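Local coordinates for protein particle-associated lyase (Acinetobacter bacteriophage AP22, PDB 4Y9V) that probably degrades the capsular polysaccharide of Acinetobacter baumannii as a trimeric tailspike lyase of the phage particle, at residues A[112-120]-A[207-216]. Numbering follows the deposited sequence. Where two conformers were deposited one is given.
Sequences GGFYASGSH and NPINFKFNYL. With EDO (1,2-ethanediol), chain E.
Ser119 and Asn207 form an antiparallel hydrogen-bonded pair, Ser119 N to Asn207 O at 2.9 Å and Asn207 N to Ser119 O at 2.8 Å, the latter nearly straight (172°). From this pair 112-120 and 207-216 run in opposing directions, staying close through Gly118 and Pro208 (CA to CA 4.3 Å) and then diverging to 10.4 Å between the CA atoms of Phe114 and Leu216; side chains fill the widening gap. Ser119 OG lies alongside Asn207 CB (3.6 Å) on the same face, and a water joins this hydroxyl to Asn207 O. In the crotch of the fork, next to the paired end, Ile209 lays its CG2 methyl against the backbone of Ser117 and Gly118, 3.4 Å from Gly118 N. With CG anti to the backbone N (chi1 178°), Phe211 turns one ring face to Ala116, whose CB makes a CH-pi contact 3.9 Å from the centroid. Farther in, Phe114 CE2 meets Leu216 CD1 at 3.9 Å; the Phe114 ring also meets Phe106 and, edge-to-face, Phe108. A 1,2-ethanediol, probably from the crystallisation liquor, bridges Ile209 O and Phe211 N through its O1. The fork marks where the chain leaves and rejoins the right-handed parallel beta-helix of the pectin lyase-like fold: paired strands lead to the inserted Ig-like domain, while Phe114, Ala116, Phe211 and Leu216 pack into the coil's apolar interior.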
# COMPACT_ATOMS: atom_id res chain seq x y z
N GLY A 112 22.81 8.81 -33.93
CA GLY A 112 23.00 9.71 -32.81
C GLY A 112 22.41 9.20 -31.49
O GLY A 112 21.69 8.20 -31.44
N GLY A 113 22.68 9.96 -30.44
CA GLY A 113 22.05 9.73 -29.13
C GLY A 113 22.67 10.68 -28.13
O GLY A 113 23.63 11.40 -28.43
N PHE A 114 22.11 10.69 -26.91
CA PHE A 114 22.68 11.40 -25.78
C PHE A 114 23.11 10.38 -24.72
O PHE A 114 22.36 9.46 -24.40
CB PHE A 114 21.67 12.37 -25.13
CG PHE A 114 21.38 13.66 -25.86
CD1 PHE A 114 22.00 14.04 -27.04
CD2 PHE A 114 20.44 14.51 -25.31
CE1 PHE A 114 21.69 15.26 -27.64
CE2 PHE A 114 20.15 15.74 -25.90
CZ PHE A 114 20.76 16.10 -27.08
N TYR A 115 24.28 10.61 -24.14
CA TYR A 115 24.77 9.75 -23.07
C TYR A 115 25.37 10.65 -21.99
O TYR A 115 26.39 11.30 -22.27
CB TYR A 115 25.83 8.74 -23.59
CG TYR A 115 25.98 7.53 -22.71
CD1 TYR A 115 26.44 7.62 -21.40
CD2 TYR A 115 25.62 6.25 -23.16
CE1 TYR A 115 26.56 6.50 -20.58
CE2 TYR A 115 25.73 5.14 -22.35
CZ TYR A 115 26.20 5.26 -21.06
OH TYR A 115 26.26 4.15 -20.27
N ALA A 116 24.78 10.70 -20.83
CA ALA A 116 25.24 11.54 -19.73
C ALA A 116 25.81 10.60 -18.65
O ALA A 116 25.12 9.72 -18.22
CB ALA A 116 24.10 12.34 -19.16
N SER A 117 27.07 10.82 -18.27
CA SER A 117 27.70 9.90 -17.36
C SER A 117 28.61 10.58 -16.35
O SER A 117 29.47 11.38 -16.72
CB SER A 117 28.53 8.88 -18.11
OG SER A 117 28.99 7.81 -17.32
N GLY A 118 28.49 10.13 -15.11
CA GLY A 118 29.53 10.29 -14.11
C GLY A 118 30.66 9.29 -14.35
O GLY A 118 30.71 8.62 -15.40
N SER A 119 31.57 9.21 -13.42
CA SER A 119 32.74 8.36 -13.61
C SER A 119 33.06 7.60 -12.32
O SER A 119 32.65 8.00 -11.23
CB SER A 119 33.95 9.18 -14.05
OG SER A 119 34.29 10.11 -13.07
N HIS A 120 33.84 6.55 -12.47
CA HIS A 120 34.37 5.84 -11.33
C HIS A 120 35.88 5.69 -11.43
O HIS A 120 36.49 5.84 -12.50
CB HIS A 120 33.68 4.47 -11.17
CG HIS A 120 33.93 3.45 -12.25
ND1 HIS A 120 33.07 2.41 -12.46
CD2 HIS A 120 34.97 3.31 -13.11
CE1 HIS A 120 33.56 1.66 -13.43
NE2 HIS A 120 34.70 2.17 -13.87
N ASN A 207 32.19 9.70 -9.08
CA ASN A 207 32.06 11.16 -9.24
C ASN A 207 30.80 11.36 -10.07
O ASN A 207 30.86 11.11 -11.29
CB ASN A 207 33.31 11.68 -9.97
CG ASN A 207 33.31 13.18 -10.12
OD1 ASN A 207 32.31 13.79 -9.86
ND2 ASN A 207 34.45 13.73 -10.55
N PRO A 208 29.67 11.68 -9.47
CA PRO A 208 28.39 11.67 -10.19
C PRO A 208 28.23 12.87 -11.13
O PRO A 208 28.82 13.93 -10.89
CB PRO A 208 27.37 11.71 -9.07
CG PRO A 208 28.07 12.51 -7.96
CD PRO A 208 29.48 12.01 -8.04
N ILE A 209 27.38 12.69 -12.13
CA ILE A 209 26.97 13.79 -13.02
C ILE A 209 25.58 14.29 -12.64
O ILE A 209 24.71 13.52 -12.26
CB ILE A 209 26.99 13.34 -14.49
CG1 ILE A 209 26.91 14.56 -15.44
CG2 ILE A 209 25.91 12.30 -14.83
CD1 ILE A 209 27.18 14.23 -16.90
N ASN A 210 25.37 15.62 -12.83
CA ASN A 210 24.06 16.23 -12.68
C ASN A 210 23.60 16.78 -14.05
O ASN A 210 23.89 17.93 -14.40
CB ASN A 210 24.07 17.31 -11.59
CG ASN A 210 22.65 17.72 -11.20
OD1 ASN A 210 21.71 17.33 -11.85
ND2 ASN A 210 22.51 18.51 -10.14
N PHE A 211 22.94 15.93 -14.81
CA PHE A 211 22.43 16.20 -16.14
C PHE A 211 20.94 16.42 -16.04
O PHE A 211 20.23 15.52 -15.60
CB PHE A 211 22.75 15.02 -17.05
CG PHE A 211 22.22 15.18 -18.45
CD1 PHE A 211 22.91 15.92 -19.38
CD2 PHE A 211 21.02 14.60 -18.86
CE1 PHE A 211 22.45 16.11 -20.68
CE2 PHE A 211 20.55 14.74 -20.14
CZ PHE A 211 21.28 15.51 -21.06
N LYS A 212 20.49 17.62 -16.39
CA LYS A 212 19.10 18.07 -16.15
C LYS A 212 18.44 18.49 -17.44
O LYS A 212 19.08 19.01 -18.37
CB LYS A 212 19.09 19.29 -15.17
CG LYS A 212 19.71 18.91 -13.83
CD LYS A 212 19.55 20.07 -12.89
CE LYS A 212 18.10 20.33 -12.46
NZ LYS A 212 18.09 21.38 -11.35
N PHE A 213 17.12 18.34 -17.46
CA PHE A 213 16.31 18.85 -18.56
C PHE A 213 14.89 19.02 -18.04
O PHE A 213 14.38 18.19 -17.28
CB PHE A 213 16.33 17.93 -19.78
CG PHE A 213 16.01 16.48 -19.48
CD1 PHE A 213 17.04 15.63 -19.15
CD2 PHE A 213 14.74 15.97 -19.55
CE1 PHE A 213 16.82 14.30 -18.86
CE2 PHE A 213 14.49 14.64 -19.27
CZ PHE A 213 15.53 13.80 -18.89
N ASN A 214 14.21 20.07 -18.50
CA ASN A 214 12.79 20.22 -18.28
C ASN A 214 11.98 19.30 -19.19
O ASN A 214 10.92 18.78 -18.80
CB ASN A 214 12.35 21.67 -18.48
CG ASN A 214 12.57 22.17 -19.89
OD1 ASN A 214 13.57 21.85 -20.53
ND2 ASN A 214 11.65 22.95 -20.43
N TYR A 215 12.46 19.12 -20.41
CA TYR A 215 11.73 18.50 -21.52
C TYR A 215 12.80 18.00 -22.48
O TYR A 215 13.67 18.79 -22.87
CB TYR A 215 10.89 19.57 -22.19
CG TYR A 215 10.15 19.20 -23.45
CD1 TYR A 215 10.74 19.27 -24.69
CD2 TYR A 215 8.82 18.81 -23.37
CE1 TYR A 215 10.04 18.93 -25.84
CE2 TYR A 215 8.10 18.50 -24.51
CZ TYR A 215 8.71 18.57 -25.75
OH TYR A 215 8.04 18.35 -26.93
N LEU A 216 12.69 16.74 -22.86
CA LEU A 216 13.63 16.19 -23.84
C LEU A 216 12.80 15.26 -24.70
O LEU A 216 12.15 14.33 -24.18
CB LEU A 216 14.79 15.54 -23.12
CG LEU A 216 15.80 14.84 -24.02
CD1 LEU A 216 16.39 15.78 -25.02
CD2 LEU A 216 16.91 14.16 -23.20
C1 EDO E . 21.02 13.11 -13.42
O1 EDO E . 22.35 13.30 -13.87
C2 EDO E . 20.66 14.22 -12.47
O2 EDO E . 21.49 14.08 -11.32
O HOH W 1 32.64 12.63 -13.45